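Long-range contacts in LbaCas13a H328A (C2c2) (PDB 5WLH), which probably uses a bound CRISPR guide RNA to recognise target RNA and then cleaves RNA, preferring adenines, at a site formed by its paired HEPN nuclease domains: residues Glu519-Asn524 against Leu550-Asp555; Asp526-Lys531 against Val598-Arg603; Thr558-Ile563 against Val589-Asp594; Tyr1047-Phe1052 against Glu1250-Tyr1255. All blocks are in the same frame, centred on the assembly; numbering follows the deposited sequence.

Interaction 1 of 4, residues Glu519-Asn524 against Leu550-Asp555; sequences ELDSEN and LNFLKD
Glu519 and Phe552 bring two loop segments together, their CA atoms 5.3 Å apart, and Glu519 N gives Phe552 O a fairly straight hydrogen bond of 2.8 Å in the carbonyl plane. From there 519-524 runs into a type I beta turn, Asp521 to Asn524, which meets the outer end of the Phe552 ring. With CG beside its backbone N (chi1 -56°), Phe552 extends its ring along the other segment. Oxygens gather at the ring edge, where the slightly positive C-H groups probably favour them: Glu519 O lies 3.4 Å from Phe552 CD1, and Asp521 OD2 is 3.6 Å from Phe552 CE1. Asn524 comes obliquely to the ring tip, its CG 3.3 Å from Phe552 CZ. The amide is steadied by a 2.9 Å bond from Asn524 ND2 to the syn lone pair of Asp521 OD1, so the short polar side chains of the turn brace one another beside the phenyl group. Lys554 lays its methylene CG near Glu519 N, while NZ reaches Ser515 O on helix 486-517. A backbone link between Lys554 and Thr517 ties the loop to that helix, Leu530 packs on Leu520 and Phe552, and Leu553 leans on Val589 and Leu592 of helix 588-602.

Interaction 2 of 4, residues Asp526-Lys531 against Val598-Arg603; sequences DFLLLK and VIYSMR
Leu528 and Tyr600 stand with CA atoms 5.7 Å apart where the 3-10 turn 527-529 rests against the end of helix 588-602. Asp526 and Arg603 approach from opposite directions to form a salt bridge. Arg603 NH1 meets Asp526 OD2 at 2.8 Å, on the syn side of the carboxylate and nearly in the guanidinium plane; NH2 adds weak bonds to both oxygens. The two flat groups are twisted 46° apart. Asp526 OD1 also accepts Leu528 N at 3.2 Å, an Asx turn that fixes the carboxylate at the head of the 3-10 turn. A bend at chi3 (83°) turns the Arg603 guanidinium toward Asp526, with Leu528 CD1 over one face, 3.6 Å from NH2. The other branch, Leu528 CD2, touches Ile599 CG2 at 3.9 Å. Leu529 CD2 reaches Tyr600 CE1 at 3.7 Å, and the phenol beyond bonds through OH to Lys1202 O; both leucines also pack on the Arg603 guanidinium while its N-H groups serve Asp526. Arg603 opens the R-X4-H signature of HEPN nucleases, consistent with a place at the first of the two HEPN motifs. Nearby, Leu528 packs on Ala510 of helix 486-517, while Val598 and Met602 face helix 901-911.

Interaction 3 of 4, residues Thr558-Ile563 against Val589-Asp594; sequences TLRDTI and VDFLTD
Leu559 pushes its CD2 methyl into a shallow hollow on helix 588-602, floored by the Val589 backbone, with Val589 CA at 3.8 Å from that methyl. The walls of the hollow are Val589 CG2, 4.0 Å from Leu559 CD2, and the CB of Leu592, one turn along. Leu559 can reach this far because its CG stands anti to the backbone N (chi1 180°), aiming the fork across the gap. The second bump is Ile563, a turn further on. Its CD1 methyl drops between Phe591 and Leu592, 3.8 Å from Phe591 CD2 and 3.9 Å from Leu592 CB, while its CG2 methyl touches Phe591 CE2, also at 3.8 Å. The two arms of this beta-branched residue thus fit along one ring, which runs past it in the reverse direction. The segments 559-563 and 589-594 run roughly parallel, at 33°, with axes 9.8 Å apart, a spacing that lets these apolar side chains interlock. Both helices belong to what is probably the first HEPN domain, an all-helical fold, and helix 588-602 leads directly to its R-X4-H signature. At the border of the contact, Arg560 lays its CG methylene at the edge of the Phe591 ring and sends its guanidinium to a salt bridge with Asp588. Leu623 and Met627 of helix 621-632 pack on Phe591, and Leu592 reaches Leu513 and Thr517 of helix 486-517.

Interaction 4 of 4, residues Tyr1047-Phe1052 against Glu1250-Tyr1255; sequences YGERRF and EHFRYY
Glu1049 lies flat over one face of the Tyr1255 ring, its CG 3.6 Å from the ring centroid in a CH-pi contact and its carboxylate plane only 11° from that of the ring. A bend at chi2 (-80°) folds the chain down so that methylenes and carboxylate both follow the ring. Tyr1254 CD2 sits over the centre of the opposite face, leaving Tyr1255 sandwiched. Phe1052 extends alongside Tyr1255, and the two make an edge-to-face pair, planes at 88° and centroids 5.7 Å apart: the edge of Tyr1255, at CE1, points into the face of Phe1052. Phe1052 CB in turn meets the Tyr1255 edge, 3.8 Å from CD1. The third ring of the cluster, Tyr1254, brings its OH to the edge of Phe1052, 3.4 Å from CE1.

The next shell orients these groups. Arg511 on helix 486-517 forms a salt bridge with Glu1049 OE2, and Ala1115 of helix 1106-1145 packs on both Phe1052 and Tyr1255. Just before these tyrosines in the chain, helix 1239-1250 ends in a Schellman motif with Phe1252, of positive phi, as its C-prime residue. There His1251 closes an R-X4-H sequence begun by Arg1246, probably the second HEPN motif. A carboxylate over an electron-rich ring would probably be disfavoured without a counter-charge; the arginine may supply it, so the methylene contact and the perpendicular rings can hold the two segments together.

Interactions 1, 2 and 3 touch one another, with centres 14 Å apart. Leu520 CD1 of interaction 1 lies 3.6 Å from Phe527 N of interaction 2, and Phe527 CZ is 3.9 Å from Leu592 CD1 of interaction 3. Helix 588-602 serves interactions 2 and 3. Interaction 4 meets interaction 2 where the two R-X4-H signatures come near: Asp526, the salt-bridge partner of Arg603, has its CB 3.5 Å from His1251 NE2, and Arg603 CD lies more loosely, 4.1 Å from Glu1250 OE2. In this family such motifs combine into one RNase site, so this junction probably borders it. Nearest atoms of the bound RNA are about 9 Å from interaction 4 and 18 Å from interaction 2.

Interaction 1 of 4, residues Glu519-Asn524 against Leu550-Asp555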
# COMPACT_ATOMS: atom_id res chain seq x y z
N GLU A 519 -2.78 -25.82 -20.96
CA GLU A 519 -3.98 -25.98 -20.14
C GLU A 519 -3.55 -26.75 -18.91
O GLU A 519 -3.24 -27.95 -18.99
CB GLU A 519 -5.10 -26.69 -20.91
CG GLU A 519 -6.46 -26.55 -20.25
CD GLU A 519 -7.53 -27.40 -20.91
OE1 GLU A 519 -7.49 -27.54 -22.16
OE2 GLU A 519 -8.41 -27.91 -20.18
N LEU A 520 -3.47 -26.06 -17.78
CA LEU A 520 -3.06 -26.71 -16.54
C LEU A 520 -4.25 -27.43 -15.93
O LEU A 520 -5.40 -27.22 -16.31
CB LEU A 520 -2.49 -25.67 -15.57
CG LEU A 520 -1.40 -24.80 -16.21
CD1 LEU A 520 -0.90 -23.67 -15.30
CD2 LEU A 520 -0.23 -25.70 -16.64
N ASP A 521 -3.97 -28.28 -14.96
CA ASP A 521 -5.03 -28.88 -14.15
C ASP A 521 -4.77 -28.56 -12.69
O ASP A 521 -3.77 -27.94 -12.33
CB ASP A 521 -5.14 -30.39 -14.39
CG ASP A 521 -3.81 -31.11 -14.25
OD1 ASP A 521 -2.99 -30.72 -13.39
OD2 ASP A 521 -3.59 -32.08 -15.00
N SER A 522 -5.69 -29.02 -11.83
CA SER A 522 -5.60 -28.67 -10.42
C SER A 522 -4.35 -29.26 -9.76
O SER A 522 -3.84 -28.68 -8.80
CB SER A 522 -6.87 -29.11 -9.68
OG SER A 522 -7.01 -30.52 -9.68
N GLU A 523 -3.85 -30.39 -10.25
CA GLU A 523 -2.64 -30.99 -9.68
C GLU A 523 -1.35 -30.41 -10.27
O GLU A 523 -0.28 -30.64 -9.70
CB GLU A 523 -2.63 -32.51 -9.88
CG GLU A 523 -3.93 -33.22 -9.50
CD GLU A 523 -4.76 -33.61 -10.71
OE1 GLU A 523 -5.50 -32.75 -11.26
OE2 GLU A 523 -4.69 -34.80 -11.12
N ASN A 524 -1.44 -29.70 -11.39
CA ASN A 524 -0.29 -29.07 -12.04
C ASN A 524 -0.66 -27.63 -12.38
O ASN A 524 -0.70 -27.24 -13.55
CB ASN A 524 0.10 -29.82 -13.31
CG ASN A 524 0.48 -31.26 -13.03
OD1 ASN A 524 1.63 -31.55 -12.70
ND2 ASN A 524 -0.49 -32.16 -13.15
N LEU A 550 4.99 -31.33 -21.98
CA LEU A 550 4.27 -31.91 -23.12
C LEU A 550 2.84 -32.29 -22.76
O LEU A 550 1.95 -32.23 -23.62
CB LEU A 550 5.01 -33.13 -23.65
CG LEU A 550 6.40 -32.84 -24.21
CD1 LEU A 550 7.18 -34.14 -24.40
CD2 LEU A 550 6.29 -32.06 -25.52
N ASN A 551 2.59 -32.67 -21.51
CA ASN A 551 1.26 -33.10 -21.10
C ASN A 551 0.24 -31.97 -21.07
O ASN A 551 -0.95 -32.25 -20.90
CB ASN A 551 1.30 -33.74 -19.72
CG ASN A 551 2.12 -35.01 -19.69
OD1 ASN A 551 2.09 -35.79 -20.64
ND2 ASN A 551 2.85 -35.23 -18.60
N PHE A 552 0.68 -30.72 -21.21
CA PHE A 552 -0.20 -29.59 -20.99
C PHE A 552 -0.30 -28.66 -22.19
O PHE A 552 -1.13 -27.74 -22.16
CB PHE A 552 0.27 -28.81 -19.74
CG PHE A 552 0.35 -29.68 -18.52
CD1 PHE A 552 -0.78 -29.99 -17.79
CD2 PHE A 552 1.55 -30.24 -18.13
CE1 PHE A 552 -0.72 -30.80 -16.68
CE2 PHE A 552 1.63 -31.07 -17.02
CZ PHE A 552 0.49 -31.36 -16.30
N LEU A 553 0.48 -28.90 -23.24
CA LEU A 553 0.46 -28.03 -24.40
C LEU A 553 -0.92 -28.01 -25.03
O LEU A 553 -1.55 -29.06 -25.19
CB LEU A 553 1.50 -28.49 -25.43
CG LEU A 553 2.95 -28.30 -25.00
CD1 LEU A 553 3.89 -28.92 -26.01
CD2 LEU A 553 3.25 -26.82 -24.83
N LYS A 554 -1.39 -26.80 -25.37
CA LYS A 554 -2.68 -26.63 -26.02
C LYS A 554 -2.61 -26.94 -27.51
O LYS A 554 -3.60 -27.41 -28.08
CB LYS A 554 -3.18 -25.19 -25.85
CG LYS A 554 -3.91 -24.90 -24.54
CD LYS A 554 -4.20 -23.39 -24.40
CE LYS A 554 -5.40 -23.13 -23.51
NZ LYS A 554 -5.73 -21.67 -23.40
N ASP A 555 -1.46 -26.69 -28.14
CA ASP A 555 -1.30 -26.86 -29.57
C ASP A 555 0.17 -26.70 -29.93
O ASP A 555 0.62 -25.59 -30.27
CB ASP A 555 -2.15 -25.85 -30.35
CG ASP A 555 -2.20 -26.15 -31.85
OD1 ASP A 555 -1.33 -26.89 -32.36
OD2 ASP A 555 -3.12 -25.64 -32.52

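Interaction 2 of 4, residues Asp526-Lys531 against Val598-Arg603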
# COMPACT_ATOMS: atom_id res chain seq x y z
N ASP A 526 0.76 -24.70 -11.45
CA ASP A 526 1.80 -23.68 -11.49
C ASP A 526 2.58 -23.87 -12.79
O ASP A 526 3.42 -24.76 -12.89
CB ASP A 526 2.69 -23.75 -10.26
CG ASP A 526 3.65 -22.56 -10.15
OD1 ASP A 526 3.76 -21.78 -11.12
OD2 ASP A 526 4.27 -22.41 -9.09
N PHE A 527 2.28 -23.01 -13.78
CA PHE A 527 2.99 -23.04 -15.05
C PHE A 527 4.50 -23.08 -14.88
O PHE A 527 5.21 -23.82 -15.58
CB PHE A 527 2.59 -21.82 -15.88
CG PHE A 527 3.40 -21.65 -17.13
CD1 PHE A 527 3.37 -22.62 -18.11
CD2 PHE A 527 4.18 -20.52 -17.32
CE1 PHE A 527 4.10 -22.48 -19.26
CE2 PHE A 527 4.92 -20.37 -18.49
CZ PHE A 527 4.88 -21.36 -19.46
N LEU A 528 5.03 -22.26 -13.97
CA LEU A 528 6.48 -22.15 -13.82
C LEU A 528 7.13 -23.42 -13.30
O LEU A 528 8.34 -23.58 -13.44
CB LEU A 528 6.83 -21.01 -12.87
CG LEU A 528 6.43 -19.64 -13.40
CD1 LEU A 528 6.96 -18.52 -12.45
CD2 LEU A 528 6.95 -19.45 -14.82
N LEU A 529 6.37 -24.32 -12.71
CA LEU A 529 6.95 -25.54 -12.19
C LEU A 529 6.84 -26.71 -13.16
O LEU A 529 7.29 -27.82 -12.83
CB LEU A 529 6.32 -25.90 -10.84
CG LEU A 529 6.64 -24.84 -9.77
CD1 LEU A 529 6.18 -25.31 -8.42
CD2 LEU A 529 8.16 -24.49 -9.77
N LEU A 530 6.27 -26.50 -14.35
CA LEU A 530 6.27 -27.56 -15.35
C LEU A 530 7.69 -27.87 -15.76
O LEU A 530 8.57 -27.01 -15.74
CB LEU A 530 5.43 -27.18 -16.57
CG LEU A 530 3.92 -26.93 -16.34
CD1 LEU A 530 3.20 -26.74 -17.67
CD2 LEU A 530 3.27 -28.03 -15.50
N LYS A 531 7.93 -29.13 -16.12
CA LYS A 531 9.27 -29.64 -16.36
C LYS A 531 9.53 -29.79 -17.86
O LYS A 531 8.60 -29.93 -18.65
CB LYS A 531 9.45 -30.99 -15.65
CG LYS A 531 9.42 -30.87 -14.13
CD LYS A 531 10.69 -30.23 -13.59
CE LYS A 531 10.53 -29.76 -12.15
NZ LYS A 531 9.95 -28.38 -12.03
N VAL A 598 13.23 -18.24 -17.73
CA VAL A 598 13.60 -16.86 -17.42
C VAL A 598 12.69 -16.31 -16.34
O VAL A 598 13.15 -15.73 -15.35
CB VAL A 598 13.54 -15.98 -18.68
CG1 VAL A 598 13.90 -14.55 -18.28
CG2 VAL A 598 14.49 -16.49 -19.74
N ILE A 599 11.38 -16.48 -16.52
CA ILE A 599 10.42 -15.91 -15.58
C ILE A 599 10.60 -16.54 -14.22
O ILE A 599 10.66 -15.85 -13.20
CB ILE A 599 8.98 -16.08 -16.10
CG1 ILE A 599 8.78 -15.29 -17.38
CG2 ILE A 599 7.93 -15.65 -15.03
CD1 ILE A 599 7.49 -15.67 -18.11
N TYR A 600 10.70 -17.88 -14.19
CA TYR A 600 10.88 -18.59 -12.93
C TYR A 600 12.12 -18.09 -12.19
O TYR A 600 12.12 -18.00 -10.97
CB TYR A 600 10.98 -20.09 -13.17
CG TYR A 600 11.27 -20.83 -11.89
CD1 TYR A 600 10.27 -21.02 -10.95
CD2 TYR A 600 12.55 -21.29 -11.61
CE1 TYR A 600 10.53 -21.66 -9.76
CE2 TYR A 600 12.83 -21.94 -10.43
CZ TYR A 600 11.82 -22.11 -9.51
OH TYR A 600 12.10 -22.74 -8.34
N SER A 601 13.19 -17.77 -12.92
CA SER A 601 14.42 -17.36 -12.27
C SER A 601 14.26 -16.06 -11.51
O SER A 601 15.06 -15.77 -10.63
CB SER A 601 15.57 -17.24 -13.28
OG SER A 601 15.42 -16.12 -14.12
N MET A 602 13.22 -15.29 -11.82
CA MET A 602 12.95 -14.07 -11.07
C MET A 602 12.06 -14.32 -9.86
O MET A 602 11.96 -13.45 -9.00
CB MET A 602 12.30 -13.02 -11.98
CG MET A 602 12.60 -11.60 -11.54
SD MET A 602 12.18 -10.40 -12.81
CE MET A 602 13.32 -9.10 -12.35
N ARG A 603 11.41 -15.47 -9.78
CA ARG A 603 10.57 -15.74 -8.62
C ARG A 603 11.44 -16.04 -7.41
O ARG A 603 12.37 -16.85 -7.50
CB ARG A 603 9.60 -16.89 -8.88
CG ARG A 603 8.46 -16.93 -7.87
CD ARG A 603 7.25 -17.63 -8.46
NE ARG A 603 7.42 -19.06 -8.33
CZ ARG A 603 6.56 -19.97 -8.77
NH1 ARG A 603 6.80 -21.25 -8.59
NH2 ARG A 603 5.45 -19.59 -9.38

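Interaction 3 of 4, residues Thr558-Ile563 against Val589-Asp594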
# COMPACT_ATOMS: atom_id res chain seq x y z
N THR A 558 1.23 -24.77 -33.29
CA THR A 558 1.20 -23.31 -33.39
C THR A 558 1.93 -22.64 -32.23
O THR A 558 1.81 -21.42 -32.05
CB THR A 558 -0.24 -22.79 -33.46
OG1 THR A 558 -0.95 -23.23 -32.30
CG2 THR A 558 -0.93 -23.31 -34.72
N LEU A 559 2.70 -23.42 -31.46
CA LEU A 559 3.30 -22.93 -30.23
C LEU A 559 4.18 -21.70 -30.47
O LEU A 559 4.06 -20.70 -29.76
CB LEU A 559 4.12 -24.05 -29.58
CG LEU A 559 4.80 -23.65 -28.28
CD1 LEU A 559 3.78 -23.00 -27.32
CD2 LEU A 559 5.50 -24.85 -27.64
N ARG A 560 5.08 -21.77 -31.45
CA ARG A 560 5.95 -20.62 -31.70
C ARG A 560 5.15 -19.38 -32.09
O ARG A 560 5.42 -18.28 -31.60
CB ARG A 560 6.98 -20.92 -32.79
CG ARG A 560 7.89 -19.73 -33.06
CD ARG A 560 8.75 -19.96 -34.28
NE ARG A 560 9.64 -21.09 -34.07
CZ ARG A 560 10.55 -21.50 -34.94
NH1 ARG A 560 10.70 -20.87 -36.10
NH2 ARG A 560 11.32 -22.54 -34.64
N ASP A 561 4.17 -19.54 -32.98
CA ASP A 561 3.38 -18.38 -33.38
C ASP A 561 2.54 -17.87 -32.21
O ASP A 561 2.32 -16.65 -32.10
CB ASP A 561 2.48 -18.73 -34.57
CG ASP A 561 3.25 -18.75 -35.90
OD1 ASP A 561 4.49 -18.58 -35.89
OD2 ASP A 561 2.61 -18.96 -36.95
N THR A 562 2.07 -18.76 -31.34
CA THR A 562 1.34 -18.32 -30.15
C THR A 562 2.25 -17.51 -29.22
O THR A 562 1.87 -16.43 -28.76
CB THR A 562 0.75 -19.52 -29.42
OG1 THR A 562 -0.04 -20.28 -30.33
CG2 THR A 562 -0.12 -19.07 -28.25
N ILE A 563 3.46 -18.02 -28.96
CA ILE A 563 4.41 -17.27 -28.12
C ILE A 563 4.67 -15.90 -28.72
O ILE A 563 4.71 -14.89 -28.00
CB ILE A 563 5.72 -18.06 -27.97
CG1 ILE A 563 5.51 -19.35 -27.17
CG2 ILE A 563 6.79 -17.19 -27.35
CD1 ILE A 563 6.69 -20.31 -27.29
N VAL A 589 8.96 -26.24 -28.14
CA VAL A 589 8.71 -26.57 -26.74
C VAL A 589 9.88 -26.12 -25.87
O VAL A 589 9.68 -25.66 -24.74
CB VAL A 589 8.45 -28.08 -26.59
CG1 VAL A 589 8.28 -28.44 -25.15
CG2 VAL A 589 7.21 -28.48 -27.39
N ASP A 590 11.11 -26.23 -26.37
CA ASP A 590 12.25 -25.71 -25.62
C ASP A 590 12.25 -24.19 -25.61
O ASP A 590 12.73 -23.57 -24.66
CB ASP A 590 13.55 -26.24 -26.21
CG ASP A 590 13.56 -27.75 -26.32
OD1 ASP A 590 13.79 -28.43 -25.29
OD2 ASP A 590 13.30 -28.26 -27.43
N PHE A 591 11.71 -23.58 -26.67
CA PHE A 591 11.50 -22.13 -26.68
C PHE A 591 10.58 -21.72 -25.54
O PHE A 591 10.92 -20.83 -24.75
CB PHE A 591 10.92 -21.72 -28.04
CG PHE A 591 10.81 -20.24 -28.24
CD1 PHE A 591 11.58 -19.36 -27.50
CD2 PHE A 591 9.94 -19.73 -29.19
CE1 PHE A 591 11.47 -17.99 -27.69
CE2 PHE A 591 9.83 -18.36 -29.40
CZ PHE A 591 10.60 -17.49 -28.64
N LEU A 592 9.41 -22.37 -25.44
CA LEU A 592 8.49 -22.11 -24.33
C LEU A 592 9.16 -22.36 -22.99
O LEU A 592 8.99 -21.58 -22.03
CB LEU A 592 7.25 -23.00 -24.47
CG LEU A 592 6.25 -22.92 -23.32
CD1 LEU A 592 5.73 -21.48 -23.27
CD2 LEU A 592 5.11 -23.90 -23.53
N THR A 593 9.94 -23.44 -22.89
CA THR A 593 10.58 -23.81 -21.64
C THR A 593 11.63 -22.78 -21.24
O THR A 593 11.79 -22.47 -20.05
CB THR A 593 11.20 -25.20 -21.77
OG1 THR A 593 10.17 -26.18 -21.68
CG2 THR A 593 12.23 -25.45 -20.67
N ASP A 594 12.33 -22.22 -22.22
CA ASP A 594 13.34 -21.22 -21.89
C ASP A 594 12.69 -19.94 -21.37
O ASP A 594 13.16 -19.37 -20.37
CB ASP A 594 14.21 -20.94 -23.10
CG ASP A 594 15.42 -21.86 -23.15
OD1 ASP A 594 15.58 -22.72 -22.26
OD2 ASP A 594 16.21 -21.71 -24.09

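Interaction 4 of 4, residues Tyr1047-Phe1052 against Glu1250-Tyr1255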
# COMPACT_ATOMS: atom_id res chain seq x y z
N TYR A 1047 -3.81 -10.63 -22.55
CA TYR A 1047 -3.57 -10.30 -21.15
C TYR A 1047 -4.79 -10.40 -20.25
O TYR A 1047 -4.63 -10.47 -19.02
CB TYR A 1047 -2.97 -8.89 -21.04
CG TYR A 1047 -1.80 -8.66 -21.97
CD1 TYR A 1047 -0.60 -9.37 -21.81
CD2 TYR A 1047 -1.88 -7.74 -23.01
CE1 TYR A 1047 0.48 -9.16 -22.65
CE2 TYR A 1047 -0.83 -7.53 -23.86
CZ TYR A 1047 0.35 -8.24 -23.69
OH TYR A 1047 1.39 -8.02 -24.53
N GLY A 1048 -6.01 -10.41 -20.81
CA GLY A 1048 -7.22 -10.55 -20.03
C GLY A 1048 -7.67 -11.99 -19.89
O GLY A 1048 -7.03 -12.94 -20.36
N GLU A 1049 -8.80 -12.16 -19.21
CA GLU A 1049 -9.33 -13.46 -18.84
C GLU A 1049 -10.72 -13.59 -19.44
O GLU A 1049 -11.68 -12.96 -18.97
CB GLU A 1049 -9.35 -13.63 -17.32
CG GLU A 1049 -7.98 -13.42 -16.68
CD GLU A 1049 -7.09 -14.65 -16.80
OE1 GLU A 1049 -7.56 -15.68 -17.34
OE2 GLU A 1049 -5.93 -14.60 -16.35
N ARG A 1050 -10.82 -14.41 -20.50
CA ARG A 1050 -11.99 -14.36 -21.37
C ARG A 1050 -13.25 -14.76 -20.63
O ARG A 1050 -14.24 -14.02 -20.63
CB ARG A 1050 -11.78 -15.25 -22.59
CG ARG A 1050 -12.92 -15.24 -23.59
CD ARG A 1050 -12.64 -16.24 -24.72
NE ARG A 1050 -13.85 -16.63 -25.42
CZ ARG A 1050 -13.86 -17.39 -26.51
NH1 ARG A 1050 -15.00 -17.71 -27.10
NH2 ARG A 1050 -12.72 -17.84 -27.01
N ARG A 1051 -13.23 -15.93 -20.00
CA ARG A 1051 -14.44 -16.42 -19.33
C ARG A 1051 -14.85 -15.47 -18.22
O ARG A 1051 -16.05 -15.23 -18.01
CB ARG A 1051 -14.20 -17.83 -18.79
CG ARG A 1051 -13.90 -18.86 -19.88
CD ARG A 1051 -14.44 -20.23 -19.53
NE ARG A 1051 -13.77 -20.83 -18.37
CZ ARG A 1051 -14.41 -21.24 -17.28
NH1 ARG A 1051 -15.72 -21.12 -17.19
NH2 ARG A 1051 -13.73 -21.78 -16.27
N PHE A 1052 -13.88 -14.88 -17.53
CA PHE A 1052 -14.21 -13.89 -16.50
C PHE A 1052 -14.94 -12.69 -17.10
O PHE A 1052 -16.00 -12.29 -16.62
CB PHE A 1052 -12.92 -13.46 -15.79
CG PHE A 1052 -13.05 -12.18 -15.03
CD1 PHE A 1052 -13.66 -12.16 -13.79
CD2 PHE A 1052 -12.52 -10.99 -15.53
CE1 PHE A 1052 -13.77 -10.99 -13.06
CE2 PHE A 1052 -12.64 -9.82 -14.81
CZ PHE A 1052 -13.27 -9.82 -13.58
N GLU A 1250 -2.22 -17.41 -6.36
CA GLU A 1250 -1.04 -17.23 -7.20
C GLU A 1250 -1.10 -18.07 -8.46
O GLU A 1250 -0.46 -17.73 -9.47
CB GLU A 1250 0.24 -17.55 -6.43
CG GLU A 1250 1.47 -17.08 -7.22
CD GLU A 1250 2.69 -16.86 -6.36
OE1 GLU A 1250 2.62 -17.16 -5.16
OE2 GLU A 1250 3.70 -16.37 -6.90
N HIS A 1251 -1.83 -19.18 -8.44
CA HIS A 1251 -2.02 -19.97 -9.63
C HIS A 1251 -3.23 -19.54 -10.44
O HIS A 1251 -3.60 -20.24 -11.39
CB HIS A 1251 -2.15 -21.45 -9.28
CG HIS A 1251 -0.99 -21.97 -8.50
ND1 HIS A 1251 -1.08 -23.06 -7.67
CD2 HIS A 1251 0.29 -21.54 -8.44
CE1 HIS A 1251 0.10 -23.29 -7.12
NE2 HIS A 1251 0.95 -22.37 -7.57
N PHE A 1252 -3.87 -18.43 -10.07
CA PHE A 1252 -4.93 -17.85 -10.88
C PHE A 1252 -6.09 -18.84 -11.06
O PHE A 1252 -6.74 -18.85 -12.10
CB PHE A 1252 -4.37 -17.39 -12.25
CG PHE A 1252 -3.50 -16.14 -12.15
CD1 PHE A 1252 -2.21 -16.21 -11.62
CD2 PHE A 1252 -3.99 -14.91 -12.55
CE1 PHE A 1252 -1.42 -15.06 -11.51
CE2 PHE A 1252 -3.20 -13.75 -12.45
CZ PHE A 1252 -1.92 -13.82 -11.93
N ARG A 1253 -6.33 -19.67 -10.04
CA ARG A 1253 -7.37 -20.70 -10.16
C ARG A 1253 -8.76 -20.08 -10.27
O ARG A 1253 -9.65 -20.68 -10.88
CB ARG A 1253 -7.32 -21.64 -8.96
CG ARG A 1253 -5.98 -22.32 -8.73
CD ARG A 1253 -5.60 -23.21 -9.92
NE ARG A 1253 -6.69 -24.11 -10.29
CZ ARG A 1253 -6.84 -24.64 -11.50
NH1 ARG A 1253 -5.98 -24.37 -12.46
NH2 ARG A 1253 -7.87 -25.45 -11.74
N TYR A 1254 -8.96 -18.89 -9.69
CA TYR A 1254 -10.25 -18.22 -9.82
C TYR A 1254 -10.69 -18.16 -11.27
O TYR A 1254 -11.88 -18.34 -11.58
CB TYR A 1254 -10.15 -16.82 -9.24
CG TYR A 1254 -11.29 -15.91 -9.62
CD1 TYR A 1254 -12.49 -15.95 -8.94
CD2 TYR A 1254 -11.14 -14.97 -10.63
CE1 TYR A 1254 -13.53 -15.10 -9.27
CE2 TYR A 1254 -12.17 -14.10 -10.96
CZ TYR A 1254 -13.36 -14.17 -10.28
OH TYR A 1254 -14.39 -13.32 -10.61
N TYR A 1255 -9.75 -17.89 -12.17
CA TYR A 1255 -10.07 -17.65 -13.57
C TYR A 1255 -10.40 -18.93 -14.32
O TYR A 1255 -10.90 -18.85 -15.44
CB TYR A 1255 -8.93 -16.92 -14.26
CG TYR A 1255 -8.75 -15.51 -13.72
CD1 TYR A 1255 -9.71 -14.54 -13.98
CD2 TYR A 1255 -7.66 -15.16 -12.93
CE1 TYR A 1255 -9.58 -13.24 -13.49
CE2 TYR A 1255 -7.53 -13.84 -12.42
CZ TYR A 1255 -8.50 -12.90 -12.72
OH TYR A 1255 -8.41 -11.60 -12.24